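Local coordinates for protein alpha-galactosidase (Thermus thermophilus, PDB 6LCJ) that probably acts as a glycosidase, releasing alpha-linked galactose from galactosides in the manner of the melibiase (GH36) family, at residues 50-54 with 353-358; 286-291 with 326-331. One frame throughout, in Å; residues are numbered along the deposited sequence.

Contact 1 of 2, residues 50-54 with 353-358; sequences WQSWS and LRVGPD
Ser52 and Trp53 are the middle residues of a type I beta turn, Gln51 to Ser54, that the antiparallel sheet domain sends, between its strands 44-48 and 56-59, onto the (beta/alpha)8 barrel. There the turn meets residues 353-358, where strand 352-354 runs out into the loop at its C-terminal end, the side of the barrel that carries the active site in glycosidases of this fold. Ser52 makes the polar link across the contact. Its hydroxyl lies beside its own backbone N (chi1 -70°) and donates to Arg354 O; the modelled 2.5 Å from Ser52 OG is very short, and its exact value is doubtful. Trp53 sets the edge of its indole against the loop. Gly356 O lies in the ring plane, 3.6 Å from Trp53 CD1, while Gln51 OE1 sits 3.2 Å above one face near the rim, and Phe305 adds an edge-to-face ring contact. The Arg354 guanidinium reaches the same indole edge, its plane turned 47° from the ring. Bends at chi2 and chi3 turn the arginine alongside the loop that follows it, where NH2 is gripped twice: Arg354 NH2 gives a 2.7 Å salt-bridge hydrogen bond, nearly within the guanidinium plane, to the anti lone pair of Asp358 OD1, and a second bond of 2.9 Å to Gly356 O. A leucine in place of Arg354 would probably leave Asp358 OD1 and Gly356 O without this shared donor and the Asp358 carboxylate more able to turn beside Trp53. Pro357 completes the contact, packing its ring on the backbone of the turn and touching Asn382 and Ser386 of helix 380-388. The nearest approach there is from Pro357 CG to Trp53 O, at 3.3 Å.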
loop_
_atom_site.group_PDB
_atom_site.type_symbol
_atom_site.label_atom_id
_atom_site.label_comp_id
_atom_site.label_asym_id
_atom_site.label_seq_id
_atom_site.Cartn_x
_atom_site.Cartn_y
_atom_site.Cartn_z
ATOM N N TRP E 50 5.485 -9.681 -31.923
ATOM C CA TRP E 50 6.909 -9.864 -32.195
ATOM C C TRP E 50 7.201 -11.162 -32.935
ATOM O O TRP E 50 7.987 -11.171 -33.887
ATOM C CB TRP E 50 7.684 -9.848 -30.889
ATOM C CG TRP E 50 9.171 -9.901 -31.056
ATOM C CD1 TRP E 50 9.924 -9.239 -31.985
ATOM C CD2 TRP E 50 10.085 -10.648 -30.254
ATOM N NE1 TRP E 50 11.252 -9.528 -31.805
ATOM C CE2 TRP E 50 11.381 -10.384 -30.745
ATOM C CE3 TRP E 50 9.936 -11.504 -29.147
ATOM C CZ2 TRP E 50 12.522 -10.951 -30.179
ATOM C CZ3 TRP E 50 11.063 -12.063 -28.580
ATOM C CH2 TRP E 50 12.346 -11.786 -29.094
ATOM N N GLN E 51 6.636 -12.275 -32.474
ATOM C CA GLN E 51 7.027 -13.588 -32.960
ATOM C C GLN E 51 5.801 -14.368 -33.450
ATOM O O GLN E 51 4.662 -13.887 -33.421
ATOM C CB GLN E 51 7.813 -14.358 -31.876
ATOM C CG GLN E 51 7.160 -14.397 -30.512
ATOM C CD GLN E 51 7.044 -15.806 -29.957
ATOM O OE1 GLN E 51 6.721 -16.744 -30.693
ATOM N NE2 GLN E 51 7.294 -15.963 -28.650
ATOM N N SER E 52 6.065 -15.592 -33.916
ATOM C CA SER E 52 5.045 -16.450 -34.527
ATOM C C SER E 52 3.758 -16.502 -33.714
ATOM O O SER E 52 2.672 -16.250 -34.242
ATOM C CB SER E 52 5.606 -17.860 -34.694
ATOM O OG SER E 52 6.601 -17.882 -35.705
ATOM N N TRP E 53 3.864 -16.828 -32.422
ATOM C CA TRP E 53 2.692 -17.010 -31.573
ATOM C C TRP E 53 2.058 -15.684 -31.166
ATOM O O TRP E 53 0.903 -15.675 -30.719
ATOM C CB TRP E 53 3.072 -17.833 -30.326
ATOM C CG TRP E 53 3.793 -19.114 -30.682
ATOM C CD1 TRP E 53 3.558 -19.907 -31.773
ATOM C CD2 TRP E 53 4.879 -19.724 -29.975
ATOM N NE1 TRP E 53 4.420 -20.970 -31.782
ATOM C CE2 TRP E 53 5.244 -20.885 -30.692
ATOM C CE3 TRP E 53 5.578 -19.410 -28.801
ATOM C CZ2 TRP E 53 6.284 -21.735 -30.272
ATOM C CZ3 TRP E 53 6.623 -20.266 -28.389
ATOM C CH2 TRP E 53 6.951 -21.409 -29.119
ATOM N N SER E 54 2.770 -14.573 -31.326
ATOM C CA SER E 54 2.283 -13.285 -30.841
ATOM C C SER E 54 1.032 -12.834 -31.594
ATOM O O SER E 54 0.795 -13.211 -32.743
ATOM C CB SER E 54 3.374 -12.222 -30.970
ATOM O OG SER E 54 4.438 -12.502 -30.084
ATOM N N LEU E 353 7.755 -20.054 -42.438
ATOM C CA LEU E 353 7.635 -19.275 -41.212
ATOM C C LEU E 353 6.233 -19.442 -40.639
ATOM O O LEU E 353 5.245 -19.148 -41.317
ATOM C CB LEU E 353 7.943 -17.802 -41.474
ATOM C CG LEU E 353 7.825 -16.839 -40.294
ATOM C CD1 LEU E 353 8.929 -17.089 -39.316
ATOM C CD2 LEU E 353 7.854 -15.383 -40.751
ATOM N N ARG E 354 6.147 -19.911 -39.399
ATOM C CA ARG E 354 4.869 -19.936 -38.697
ATOM C C ARG E 354 4.466 -18.514 -38.331
ATOM O O ARG E 354 5.284 -17.745 -37.825
ATOM C CB ARG E 354 4.966 -20.815 -37.452
ATOM C CG ARG E 354 5.023 -22.322 -37.763
ATOM C CD ARG E 354 3.636 -22.967 -37.737
ATOM N NE ARG E 354 2.898 -22.468 -36.595
ATOM C CZ ARG E 354 2.907 -23.024 -35.387
ATOM N NH1 ARG E 354 3.579 -24.151 -35.156
ATOM N NH2 ARG E 354 2.228 -22.451 -34.400
ATOM N N VAL E 355 3.212 -18.153 -38.619
ATOM C CA VAL E 355 2.712 -16.796 -38.424
ATOM C C VAL E 355 1.603 -16.717 -37.385
ATOM O O VAL E 355 1.041 -15.640 -37.182
ATOM C CB VAL E 355 2.229 -16.170 -39.749
ATOM C CG1 VAL E 355 3.392 -15.892 -40.673
ATOM C CG2 VAL E 355 1.230 -17.090 -40.403
ATOM N N GLY E 356 1.264 -17.813 -36.728
ATOM C CA GLY E 356 0.289 -17.759 -35.670
ATOM C C GLY E 356 0.555 -18.737 -34.542
ATOM O O GLY E 356 1.396 -19.644 -34.636
ATOM N N PRO E 357 -0.177 -18.556 -33.441
ATOM C CA PRO E 357 -0.223 -19.577 -32.391
ATOM C C PRO E 357 -0.460 -20.964 -32.947
ATOM O O PRO E 357 -0.989 -21.134 -34.051
ATOM C CB PRO E 357 -1.406 -19.133 -31.525
ATOM C CG PRO E 357 -1.535 -17.680 -31.767
ATOM C CD PRO E 357 -1.129 -17.457 -33.189
ATOM N N ASP E 358 -0.049 -21.964 -32.182
ATOM C CA ASP E 358 -0.374 -23.343 -32.506
ATOM C C ASP E 358 -1.870 -23.512 -32.739
ATOM O O ASP E 358 -2.704 -22.981 -31.995
ATOM C CB ASP E 358 0.052 -24.253 -31.359
ATOM C CG ASP E 358 1.532 -24.410 -31.264
ATOM O OD1 ASP E 358 2.268 -23.837 -32.119
ATOM O OD2 ASP E 358 1.953 -25.124 -30.328
#

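Contact 2 of 2, residues 286-291 with 326-331; sequences AADLVR and RLREAA
The guanidinium groups of Arg291 and Arg326 meet over Ala330, with planes 40° apart. Ala330 CA lies 3.4 Å above one face of the Arg291 group, toward its rim, and Ala330 CB similarly overlaps a face of the Arg326 group. At the edges the two arginines confront each other, Arg291 NH2 lying in the plane of the Arg326 group. The modelled 2.8 Å between Arg291 NH2 and Arg326 NH2 sets two donors against each other and is doubtful as a true distance. Beneath them, the axes of segments 286-291 and 326-331, parts of helices 280-296 and 317-331 on the outside of the barrel, come within 8.6 Å and cross at -23°. Alanines permit this closeness: Ala287 CB meets Ala330 CB at 3.9 Å. Deeper in, Val290 CG1, anti to its amide nitrogen (chi1 169°), presses on Ala331 CB at 3.6 Å, and Leu327 CD1 fills the groove beside Ala286 and Ala287. The helices are thus joined by apolar contact, while the arginine pair on the rim would be expected to repel, perhaps eased by the carboxylate of Asp288, whose OD1 stays 5.3 Å from Arg326 NH2.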
loop_
_atom_site.group_PDB
_atom_site.type_symbol
_atom_site.label_atom_id
_atom_site.label_comp_id
_atom_site.label_asym_id
_atom_site.label_seq_id
_atom_site.Cartn_x
_atom_site.Cartn_y
_atom_site.Cartn_z
ATOM N N ALA E 286 24.888 -24.758 -31.947
ATOM C CA ALA E 286 23.576 -24.893 -32.575
ATOM C C ALA E 286 23.711 -25.204 -34.064
ATOM O O ALA E 286 22.956 -26.024 -34.599
ATOM C CB ALA E 286 22.735 -23.630 -32.349
ATOM N N ALA E 287 24.674 -24.574 -34.745
ATOM C CA ALA E 287 24.963 -24.961 -36.123
ATOM C C ALA E 287 25.399 -26.424 -36.219
ATOM O O ALA E 287 25.084 -27.097 -37.203
ATOM C CB ALA E 287 26.022 -24.040 -36.724
ATOM N N ASP E 288 26.100 -26.942 -35.212
ATOM C CA ASP E 288 26.445 -28.358 -35.223
ATOM C C ASP E 288 25.234 -29.251 -35.023
ATOM O O ASP E 288 25.292 -30.429 -35.390
ATOM C CB ASP E 288 27.477 -28.676 -34.144
ATOM C CG ASP E 288 28.835 -28.118 -34.465
ATOM O OD1 ASP E 288 29.008 -27.560 -35.578
ATOM O OD2 ASP E 288 29.734 -28.234 -33.603
ATOM N N LEU E 289 24.155 -28.734 -34.418
ATOM C CA LEU E 289 22.898 -29.484 -34.368
ATOM C C LEU E 289 22.290 -29.619 -35.758
ATOM O O LEU E 289 21.823 -30.698 -36.140
ATOM C CB LEU E 289 21.904 -28.807 -33.429
ATOM C CG LEU E 289 22.188 -28.827 -31.930
ATOM C CD1 LEU E 289 21.201 -27.908 -31.231
ATOM C CD2 LEU E 289 22.104 -30.243 -31.384
ATOM N N VAL E 290 22.304 -28.537 -36.530
ATOM C CA VAL E 290 21.867 -28.608 -37.915
ATOM C C VAL E 290 22.741 -29.575 -38.701
ATOM O O VAL E 290 22.241 -30.457 -39.409
ATOM C CB VAL E 290 21.864 -27.208 -38.542
ATOM C CG1 VAL E 290 21.686 -27.313 -40.037
ATOM C CG2 VAL E 290 20.756 -26.352 -37.907
ATOM N N ARG E 291 24.066 -29.427 -38.589
ATOM C CA ARG E 291 24.978 -30.339 -39.276
ATOM C C ARG E 291 24.751 -31.796 -38.857
ATOM O O ARG E 291 24.712 -32.694 -39.707
ATOM C CB ARG E 291 26.427 -29.906 -39.028
ATOM C CG ARG E 291 26.742 -28.545 -39.646
ATOM C CD ARG E 291 28.212 -28.134 -39.480
ATOM N NE ARG E 291 28.540 -26.843 -40.111
ATOM C CZ ARG E 291 28.313 -26.520 -41.397
ATOM N NH1 ARG E 291 27.734 -27.380 -42.230
ATOM N NH2 ARG E 291 28.658 -25.317 -41.859
ATOM N N ARG E 326 24.143 -18.068 -39.460
ATOM C CA ARG E 326 25.084 -19.170 -39.390
ATOM C C ARG E 326 24.357 -20.501 -39.522
ATOM O O ARG E 326 24.843 -21.423 -40.187
ATOM C CB ARG E 326 25.882 -19.084 -38.082
ATOM C CG ARG E 326 26.726 -20.314 -37.755
ATOM C CD ARG E 326 27.980 -20.480 -38.664
ATOM N NE ARG E 326 28.506 -21.852 -38.601
ATOM C CZ ARG E 326 28.598 -22.673 -39.647
ATOM N NH1 ARG E 326 28.215 -22.263 -40.853
ATOM N NH2 ARG E 326 29.055 -23.909 -39.484
ATOM N N LEU E 327 23.183 -20.614 -38.908
ATOM C CA LEU E 327 22.402 -21.835 -39.047
ATOM C C LEU E 327 21.850 -21.965 -40.461
ATOM O O LEU E 327 21.654 -23.083 -40.950
ATOM C CB LEU E 327 21.270 -21.851 -38.021
ATOM C CG LEU E 327 21.539 -22.439 -36.647
ATOM C CD1 LEU E 327 22.693 -21.731 -36.003
ATOM C CD2 LEU E 327 20.294 -22.326 -35.776
ATOM N N ARG E 328 21.604 -20.837 -41.129
ATOM C CA ARG E 328 21.191 -20.879 -42.524
ATOM C C ARG E 328 22.284 -21.486 -43.390
ATOM O O ARG E 328 22.015 -22.352 -44.227
ATOM C CB ARG E 328 20.824 -19.476 -43.016
ATOM C CG ARG E 328 20.572 -19.369 -44.539
ATOM C CD ARG E 328 19.200 -19.915 -44.978
ATOM N NE ARG E 328 19.216 -21.363 -45.195
ATOM C CZ ARG E 328 18.131 -22.124 -45.333
ATOM N NH1 ARG E 328 16.920 -21.592 -45.261
ATOM N NH2 ARG E 328 18.255 -23.426 -45.538
ATOM N N GLU E 329 23.535 -21.052 -43.184
ATOM C CA GLU E 329 24.652 -21.567 -43.967
ATOM C C GLU E 329 24.960 -23.010 -43.607
ATOM O O GLU E 329 25.282 -23.816 -44.485
ATOM C CB GLU E 329 25.886 -20.696 -43.763
ATOM C CG GLU E 329 25.843 -19.398 -44.540
ATOM C CD GLU E 329 26.096 -19.593 -46.044
ATOM O OE1 GLU E 329 26.297 -20.744 -46.497
ATOM O OE2 GLU E 329 26.088 -18.586 -46.782
ATOM N N ALA E 330 24.858 -23.359 -42.327
ATOM C CA ALA E 330 25.120 -24.737 -41.932
ATOM C C ALA E 330 24.101 -25.694 -42.533
ATOM O O ALA E 330 24.407 -26.875 -42.738
ATOM C CB ALA E 330 25.139 -24.862 -40.412
ATOM N N ALA E 331 22.893 -25.205 -42.826
ATOM C CA ALA E 331 21.827 -26.038 -43.373
ATOM C C ALA E 331 21.878 -26.131 -44.887
ATOM O O ALA E 331 21.230 -27.012 -45.468
ATOM C CB ALA E 331 20.455 -25.503 -42.944
#

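Overall arrangement
Contact 1 lies near the centre of the chain and contact 2 on the outer, helical layer of the barrel; their centres are about 22 Å apart, and their nearest atoms about 10 Å. Both are mostly buried, though the rim arginines of contact 2 lie nearer the solvent. Along the sequence, contact 2 is nested inside the loop that contact 1 closes. One contact joins two domains, the other two neighbouring helices of a single domain. Their chemistry follows: the interior one is crossed by a single hydrogen bond, beside an arginine-carboxylate pair inside 353-358, whereas the outer one is apolar within, with like charges at its rim. Arg328, on the second helix of contact 2, forms a salt bridge with Asp351, just ahead of the strand that enters contact 1.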